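Local coordinates for 4-hydroxybenzoyl-CoA Thioesterase (PDB 1LO7), which hydrolyses 4-hydroxybenzoyl-CoA to 4-hydroxybenzoate and coenzyme A, the last step in the degradation of 4-chlorobenzoate to 4-hydroxybenzoate, at residues P60-N65 / I116-M121; S91-H96 / R112-R117. One frame throughout, in Å; residues are numbered along the deposited sequence.

How the interactions relate
Both contacts belong to one antiparallel sheet and share strand 107-123, which has strand 56-68 on one edge and strand 91-101 on the other; the centres of the two contacts lie about 8 Å apart. Along the chain 60-65 comes first, then 91-96, and both then meet the stretch 112-121, where Ile-116 and Arg-117 serve the two contacts at once. Interaction 2 joins the strands of a beta hairpin, whereas interaction 1 brings together segments with 50 residues between them. They also touch directly, through packing of Phe-119 on Phe-92 and of Val-118 on Ser-91. Both reach 4-hydroxyphenacyl coenzyme A, so neighbouring strands of the sheet together form part of its pocket.

Interaction 1: residues P60-N65 / I116-M121; sequences PIVSCN and IRVFAM. With 4CO (4-hydroxyphenacyl coenzyme A), chain B; EDO (1,2-ethanediol), chain D.
Backbone hydrogen bonds set the pairing of Pro-60 to Ser-63 with Ile-116 to Val-118; the axes of the strand segments 61-65 and 116-121 run antiparallel at 168°. Val-118 N gives its hydrogen to Pro-60 O at 3.1 Å. Two successive amides converge on one acceptor: Val-62 N reaches Ile-116 O at 2.8 Å and almost straight (174°), while Ser-63 N reaches the same oxygen at 3.3 Å. Ser-63 O in turn accepts from Ile-116 N.

Apolar contacts flank these bonds. Pro-60 CG meets Ala-120 CB at 3.8 Å, and Val-62 CG2 meets Ile-116 CG2 at 3.7 Å. An alanine in place of Pro-60 would lack the ring, and would probably leave a gap beside the Ala-120 methyl and a less restrained backbone at this position.

The ligand is held on both sheet faces. Ile-61 O accepts from its amide N4P at 2.8 Å, and Ser-63 CB lies 3.6 Å from adenine N1A. The straight CG-CD-NE run of Arg-117 brings NH1 to 3.6 Å from ring carbon C6B of the ligand, which comes up to the rim of the guanidinium, almost level with it; the guanidinium forms salt bridges with Glu-115 and Asp-32, and its NH1 bonds to the carbonyl of Thr-59.

Val-62 and Ser-63 opposite the single residue Ile-116 make a classic beta bulge, set here in the substrate pocket of a hot dog fold.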
# COMPACT_ATOMS: atom_id res chain seq x y z
N PRO A 60 -9.09 16.40 3.51
CA PRO A 60 -7.98 15.85 4.27
C PRO A 60 -8.38 15.66 5.73
O PRO A 60 -9.24 16.37 6.29
CB PRO A 60 -6.84 16.87 4.21
CG PRO A 60 -7.41 18.11 3.56
CD PRO A 60 -8.80 17.76 3.01
N ILE A 61 -7.73 14.67 6.36
CA ILE A 61 -7.96 14.32 7.77
C ILE A 61 -7.07 15.09 8.70
O ILE A 61 -5.91 15.29 8.38
CB ILE A 61 -7.76 12.80 7.93
CG1 ILE A 61 -8.23 12.26 9.29
CG2 ILE A 61 -6.32 12.39 7.58
CD1 ILE A 61 -8.56 10.76 9.28
N VAL A 62 -7.67 15.54 9.82
CA VAL A 62 -6.95 16.29 10.86
C VAL A 62 -6.84 15.50 12.16
O VAL A 62 -5.95 15.72 12.99
CB VAL A 62 -7.45 17.70 11.12
CG1 VAL A 62 -7.33 18.50 9.82
CG2 VAL A 62 -8.93 17.73 11.51
N SER A 63 -7.74 14.55 12.36
CA SER A 63 -7.67 13.78 13.58
C SER A 63 -8.39 12.46 13.45
O SER A 63 -9.31 12.32 12.65
CB SER A 63 -8.29 14.60 14.70
OG SER A 63 -8.20 13.87 15.90
N CYS A 64 -8.02 11.46 14.22
CA CYS A 64 -8.75 10.20 14.12
C CYS A 64 -8.76 9.44 15.45
O CYS A 64 -7.79 9.44 16.18
CB CYS A 64 -8.15 9.21 13.09
SG CYS A 64 -9.16 7.67 12.97
N ASN A 65 -9.85 8.78 15.75
CA ASN A 65 -9.93 7.96 16.94
C ASN A 65 -10.49 6.65 16.44
O ASN A 65 -11.62 6.60 15.99
CB ASN A 65 -10.83 8.54 18.08
CG ASN A 65 -10.82 7.63 19.30
OD1 ASN A 65 -10.57 6.41 19.24
ND2 ASN A 65 -11.11 8.24 20.44
N ILE A 116 -11.93 13.14 11.86
CA ILE A 116 -12.24 14.55 11.82
C ILE A 116 -11.57 15.07 10.55
O ILE A 116 -10.36 14.96 10.39
CB ILE A 116 -11.81 15.34 13.04
CG1 ILE A 116 -12.45 14.71 14.31
CG2 ILE A 116 -12.23 16.80 12.81
CD1 ILE A 116 -12.30 15.56 15.58
N ARG A 117 -12.36 15.59 9.62
CA ARG A 117 -11.80 16.08 8.38
C ARG A 117 -12.29 17.50 8.10
O ARG A 117 -13.14 18.06 8.82
CB ARG A 117 -12.29 15.17 7.25
CG ARG A 117 -11.63 13.78 7.22
CD ARG A 117 -12.37 12.87 6.24
NE ARG A 117 -11.92 11.46 6.22
CZ ARG A 117 -11.05 10.99 5.32
NH1 ARG A 117 -10.45 11.76 4.38
NH2 ARG A 117 -10.77 9.68 5.39
N VAL A 118 -11.74 18.06 7.03
CA VAL A 118 -12.13 19.41 6.62
C VAL A 118 -12.10 19.46 5.14
O VAL A 118 -11.36 18.70 4.52
CB VAL A 118 -11.15 20.44 7.08
CG1 VAL A 118 -11.07 20.48 8.59
CG2 VAL A 118 -9.77 20.24 6.44
N PHE A 119 -12.92 20.37 4.57
CA PHE A 119 -12.91 20.61 3.13
C PHE A 119 -11.74 21.54 2.96
O PHE A 119 -11.55 22.41 3.78
CB PHE A 119 -14.18 21.26 2.59
CG PHE A 119 -15.25 20.21 2.42
CD1 PHE A 119 -15.36 19.49 1.23
CD2 PHE A 119 -16.13 19.92 3.46
CE1 PHE A 119 -16.37 18.54 1.07
CE2 PHE A 119 -17.13 18.96 3.31
CZ PHE A 119 -17.24 18.26 2.11
N ALA A 120 -10.91 21.34 1.94
CA ALA A 120 -9.78 22.22 1.86
C ALA A 120 -9.44 22.60 0.44
O ALA A 120 -9.92 22.01 -0.52
CB ALA A 120 -8.54 21.55 2.47
N MET A 121 -8.54 23.57 0.38
CA MET A 121 -8.03 24.07 -0.87
C MET A 121 -6.54 24.08 -0.78
O MET A 121 -6.01 24.08 0.31
CB MET A 121 -8.66 25.41 -1.19
CG MET A 121 -10.10 25.05 -1.51
SD MET A 121 -10.95 26.46 -2.13
CE MET A 121 -9.91 27.66 -1.24
N1A 4CO B . -8.65 17.73 16.42
C2A 4CO B . -9.88 18.26 16.15
N3A 4CO B . -10.18 19.19 15.29
C4A 4CO B . -9.09 19.62 14.61
C5A 4CO B . -7.79 19.19 14.78
C6A 4CO B . -7.57 18.18 15.73
N6A 4CO B . -6.38 17.68 15.98
N7A 4CO B . -6.92 19.86 13.92
C8A 4CO B . -7.71 20.71 13.25
N9A 4CO B . -9.02 20.62 13.64
C1D 4CO B . -10.16 21.44 13.20
C2D 4CO B . -10.07 22.86 13.74
O2D 4CO B . -10.50 22.94 15.10
C3D 4CO B . -11.07 23.54 12.83
O3D 4CO B . -12.37 23.07 13.09
P3D 4CO B . -13.59 24.05 13.28
O7A 4CO B . -13.55 24.48 14.67
O8A 4CO B . -13.49 25.17 12.35
O9A 4CO B . -14.88 23.23 12.99
C4D 4CO B . -10.65 22.90 11.51
O4D 4CO B . -10.01 21.63 11.85
C5D 4CO B . -9.81 23.72 10.57
O5D 4CO B . -8.52 23.87 11.18
P1A 4CO B . -7.89 25.32 11.23
O1A 4CO B . -6.71 25.13 12.09
O2A 4CO B . -8.81 26.31 11.75
O3A 4CO B . -7.52 25.77 9.83
P2A 4CO B . -6.16 25.60 8.99
O4A 4CO B . -6.48 26.06 7.61
O5A 4CO B . -5.15 26.48 9.57
O6A 4CO B . -5.48 24.11 9.14
CBP 4CO B . -5.11 22.16 7.91
CCP 4CO B . -6.18 23.03 8.57
CDP 4CO B . -4.31 22.95 6.86
CEP 4CO B . -5.76 20.91 7.32
CAP 4CO B . -3.99 21.80 8.90
OAP 4CO B . -4.54 21.15 10.05
C9P 4CO B . -3.10 20.69 8.34
O9P 4CO B . -2.41 20.90 7.36
N8P 4CO B . -3.19 19.39 8.96
C7P 4CO B . -2.48 18.36 8.20
C6P 4CO B . -3.40 17.65 7.18
C5P 4CO B . -2.71 16.37 6.70
O5P 4CO B . -1.59 16.38 6.19
N4P 4CO B . -3.51 15.19 6.89
C3P 4CO B . -2.87 13.93 6.56
C2P 4CO B . -2.77 13.73 5.07
S1P 4CO B . -4.17 14.36 4.14
O1B 4CO B . -4.93 11.43 2.90
C1B 4CO B . -5.11 12.55 2.44
C2B 4CO B . -6.42 12.89 1.88
C3B 4CO B . -6.61 14.19 1.33
C4B 4CO B . -7.84 14.52 0.77
C5B 4CO B . -8.87 13.56 0.73
O2B 4CO B . -10.10 13.86 0.11
C6B 4CO B . -8.67 12.28 1.30
C7B 4CO B . -7.43 11.94 1.88
CB 4CO B . -4.04 13.58 2.48
C1 EDO D . -15.23 5.06 18.44
O1 EDO D . -15.26 4.56 19.77
C2 EDO D . -13.89 4.77 17.82
O2 EDO D . -12.91 4.52 18.82

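Interaction 2: residues S91-H96 / R112-R117; sequences SFVQRH and RADEIR. With 4CO (4-hydroxyphenacyl coenzyme A), chain B.
Ser-91 opens the pairing with a CA-H...O contact to Arg-117 O, while its N gives a hydrogen bond to phosphate oxygen O9A of the ligand. Ser-91 OG, placed between backbone N and carbonyl carbon (chi1 61°), lies 2.7 Å from O9A of the ligand, with ribose O3D also within bonding range. Phe-92 exchanges two backbone bonds with Arg-117; Arg-117 O sits over one face of its ring, displaced toward the rim, and Phe-92 CZ touches Arg-117 CB at 3.5 Å. On the opposite sheet face, Val-93 CG2 rests loosely against Ile-116 CG1 at 4.2 Å. Gln-94 N then bonds Glu-115 O at 2.7 Å, and Glu-115 N returns the bond to Gln-94 O.

Arg-95 lies alongside Asp-114 in a side-on salt bridge. Its NE meets OD1 of Asp-114 at 2.7 Å and its NH2 meets OD2 of Asp-114 at 2.9 Å, both on syn lone pairs, with the two flat groups only 1° from coplanar.

His-96 pairs by backbone with Ala-113, and its NE2 donates to Glu-115 OE1 at 2.8 Å, the ring perpendicular to the carboxylate (90°) and the donor above the carboxylate plane. NE and NH2 of Arg-117 grip the same OE1, and Thr-82 holds His-96 ND1.

Three N-H groups thus converge on one buried carboxylate oxygen. Such donors would probably favour ionised Glu-115, whose bonds, together with those of Asp-32 and Thr-59 O, probably help to fix the Arg-117 guanidinium beside the ligand's aromatic ring.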
# COMPACT_ATOMS: atom_id res chain seq x y z
N SER A 91 -14.69 22.03 10.30
CA SER A 91 -14.49 20.59 10.35
C SER A 91 -15.76 19.81 10.50
O SER A 91 -16.80 20.37 10.79
CB SER A 91 -13.58 20.23 11.54
OG SER A 91 -14.18 20.61 12.80
N PHE A 92 -15.65 18.49 10.34
CA PHE A 92 -16.81 17.64 10.53
C PHE A 92 -16.28 16.29 11.04
O PHE A 92 -15.11 15.92 10.79
CB PHE A 92 -17.65 17.52 9.24
CG PHE A 92 -16.88 16.93 8.06
CD1 PHE A 92 -16.25 17.76 7.12
CD2 PHE A 92 -16.76 15.54 7.89
CE1 PHE A 92 -15.53 17.24 6.05
CE2 PHE A 92 -16.04 15.00 6.81
CZ PHE A 92 -15.43 15.85 5.88
N VAL A 93 -17.13 15.59 11.75
CA VAL A 93 -16.76 14.31 12.31
C VAL A 93 -17.47 13.29 11.47
O VAL A 93 -18.69 13.32 11.35
CB VAL A 93 -17.21 14.19 13.79
CG1 VAL A 93 -16.85 12.79 14.31
CG2 VAL A 93 -16.59 15.26 14.72
N GLN A 94 -16.67 12.41 10.86
CA GLN A 94 -17.21 11.35 10.02
C GLN A 94 -16.96 10.00 10.74
O GLN A 94 -15.82 9.63 11.03
CB GLN A 94 -16.55 11.35 8.61
CG GLN A 94 -17.33 10.56 7.56
CD GLN A 94 -16.81 10.85 6.15
OE1 GLN A 94 -17.58 10.84 5.17
NE2 GLN A 94 -15.53 11.12 6.04
N ARG A 95 -18.04 9.31 11.02
CA ARG A 95 -17.95 8.04 11.71
C ARG A 95 -18.08 6.87 10.75
O ARG A 95 -18.93 6.89 9.83
CB ARG A 95 -19.05 7.93 12.79
CG ARG A 95 -19.15 6.49 13.35
CD ARG A 95 -19.92 6.42 14.66
NE ARG A 95 -19.20 7.13 15.71
CZ ARG A 95 -19.66 7.24 16.95
NH1 ARG A 95 -20.82 6.71 17.32
NH2 ARG A 95 -18.93 7.89 17.82
N HIS A 96 -17.23 5.85 10.97
CA HIS A 96 -17.27 4.65 10.16
C HIS A 96 -17.35 3.41 11.04
O HIS A 96 -16.55 3.27 11.97
CB HIS A 96 -16.03 4.48 9.29
CG HIS A 96 -15.60 5.66 8.48
ND1 HIS A 96 -16.13 5.90 7.25
CD2 HIS A 96 -14.65 6.58 8.75
CE1 HIS A 96 -15.52 6.98 6.78
NE2 HIS A 96 -14.64 7.43 7.68
N ARG A 112 -13.92 0.41 14.33
CA ARG A 112 -14.70 1.64 14.19
C ARG A 112 -13.76 2.83 14.23
O ARG A 112 -12.71 2.76 14.89
CB ARG A 112 -15.74 1.76 15.31
CG ARG A 112 -16.52 3.09 15.22
CD ARG A 112 -17.77 3.16 16.12
NE ARG A 112 -18.96 2.38 15.68
CZ ARG A 112 -19.61 1.43 16.38
NH1 ARG A 112 -19.25 1.07 17.62
NH2 ARG A 112 -20.67 0.85 15.83
N ALA A 113 -14.12 3.91 13.53
CA ALA A 113 -13.27 5.06 13.61
C ALA A 113 -14.10 6.35 13.46
O ALA A 113 -15.05 6.38 12.68
CB ALA A 113 -12.19 5.05 12.50
N ASP A 114 -13.72 7.37 14.23
CA ASP A 114 -14.32 8.67 14.14
C ASP A 114 -13.21 9.52 13.56
O ASP A 114 -12.17 9.75 14.21
CB ASP A 114 -14.73 9.26 15.47
CG ASP A 114 -16.03 8.67 15.91
OD1 ASP A 114 -16.76 8.07 15.16
OD2 ASP A 114 -16.31 8.87 17.16
N GLU A 115 -13.40 9.97 12.32
CA GLU A 115 -12.43 10.80 11.62
C GLU A 115 -12.87 12.25 11.64
O GLU A 115 -14.05 12.52 11.42
CB GLU A 115 -12.29 10.39 10.11
CG GLU A 115 -11.75 8.95 9.92
CD GLU A 115 -11.61 8.63 8.46
OE1 GLU A 115 -12.37 9.03 7.62
OE2 GLU A 115 -10.60 7.84 8.19
N ILE A 116 -11.93 13.14 11.86
CA ILE A 116 -12.24 14.55 11.82
C ILE A 116 -11.57 15.07 10.55
O ILE A 116 -10.36 14.96 10.39
CB ILE A 116 -11.81 15.34 13.04
CG1 ILE A 116 -12.45 14.71 14.31
CG2 ILE A 116 -12.23 16.80 12.81
CD1 ILE A 116 -12.30 15.56 15.58
N ARG A 117 -12.36 15.59 9.62
CA ARG A 117 -11.80 16.08 8.38
C ARG A 117 -12.29 17.50 8.10
O ARG A 117 -13.14 18.06 8.82
CB ARG A 117 -12.29 15.17 7.25
CG ARG A 117 -11.63 13.78 7.22
CD ARG A 117 -12.37 12.87 6.24
NE ARG A 117 -11.92 11.46 6.22
CZ ARG A 117 -11.05 10.99 5.32
NH1 ARG A 117 -10.45 11.76 4.38
NH2 ARG A 117 -10.77 9.68 5.39
N1A 4CO B . -8.65 17.73 16.42
C2A 4CO B . -9.88 18.26 16.15
N3A 4CO B . -10.18 19.19 15.29
C4A 4CO B . -9.09 19.62 14.61
C5A 4CO B . -7.79 19.19 14.78
C6A 4CO B . -7.57 18.18 15.73
N6A 4CO B . -6.38 17.68 15.98
N7A 4CO B . -6.92 19.86 13.92
C8A 4CO B . -7.71 20.71 13.25
N9A 4CO B . -9.02 20.62 13.64
C1D 4CO B . -10.16 21.44 13.20
C2D 4CO B . -10.07 22.86 13.74
O2D 4CO B . -10.50 22.94 15.10
C3D 4CO B . -11.07 23.54 12.83
O3D 4CO B . -12.37 23.07 13.09
P3D 4CO B . -13.59 24.05 13.28
O7A 4CO B . -13.55 24.48 14.67
O8A 4CO B . -13.49 25.17 12.35
O9A 4CO B . -14.88 23.23 12.99
C4D 4CO B . -10.65 22.90 11.51
O4D 4CO B . -10.01 21.63 11.85
C5D 4CO B . -9.81 23.72 10.57
O5D 4CO B . -8.52 23.87 11.18
P1A 4CO B . -7.89 25.32 11.23
O1A 4CO B . -6.71 25.13 12.09
O2A 4CO B . -8.81 26.31 11.75
O3A 4CO B . -7.52 25.77 9.83
P2A 4CO B . -6.16 25.60 8.99
O4A 4CO B . -6.48 26.06 7.61
O5A 4CO B . -5.15 26.48 9.57
O6A 4CO B . -5.48 24.11 9.14
CBP 4CO B . -5.11 22.16 7.91
CCP 4CO B . -6.18 23.03 8.57
CDP 4CO B . -4.31 22.95 6.86
CEP 4CO B . -5.76 20.91 7.32
CAP 4CO B . -3.99 21.80 8.90
OAP 4CO B . -4.54 21.15 10.05
C9P 4CO B . -3.10 20.69 8.34
O9P 4CO B . -2.41 20.90 7.36
N8P 4CO B . -3.19 19.39 8.96
C7P 4CO B . -2.48 18.36 8.20
C6P 4CO B . -3.40 17.65 7.18
C5P 4CO B . -2.71 16.37 6.70
O5P 4CO B . -1.59 16.38 6.19
N4P 4CO B . -3.51 15.19 6.89
C3P 4CO B . -2.87 13.93 6.56
C2P 4CO B . -2.77 13.73 5.07
S1P 4CO B . -4.17 14.36 4.14
O1B 4CO B . -4.93 11.43 2.90
C1B 4CO B . -5.11 12.55 2.44
C2B 4CO B . -6.42 12.89 1.88
C3B 4CO B . -6.61 14.19 1.33
C4B 4CO B . -7.84 14.52 0.77
C5B 4CO B . -8.87 13.56 0.73
O2B 4CO B . -10.10 13.86 0.11
C6B 4CO B . -8.67 12.28 1.30
C7B 4CO B . -7.43 11.94 1.88
CB 4CO B . -4.04 13.58 2.48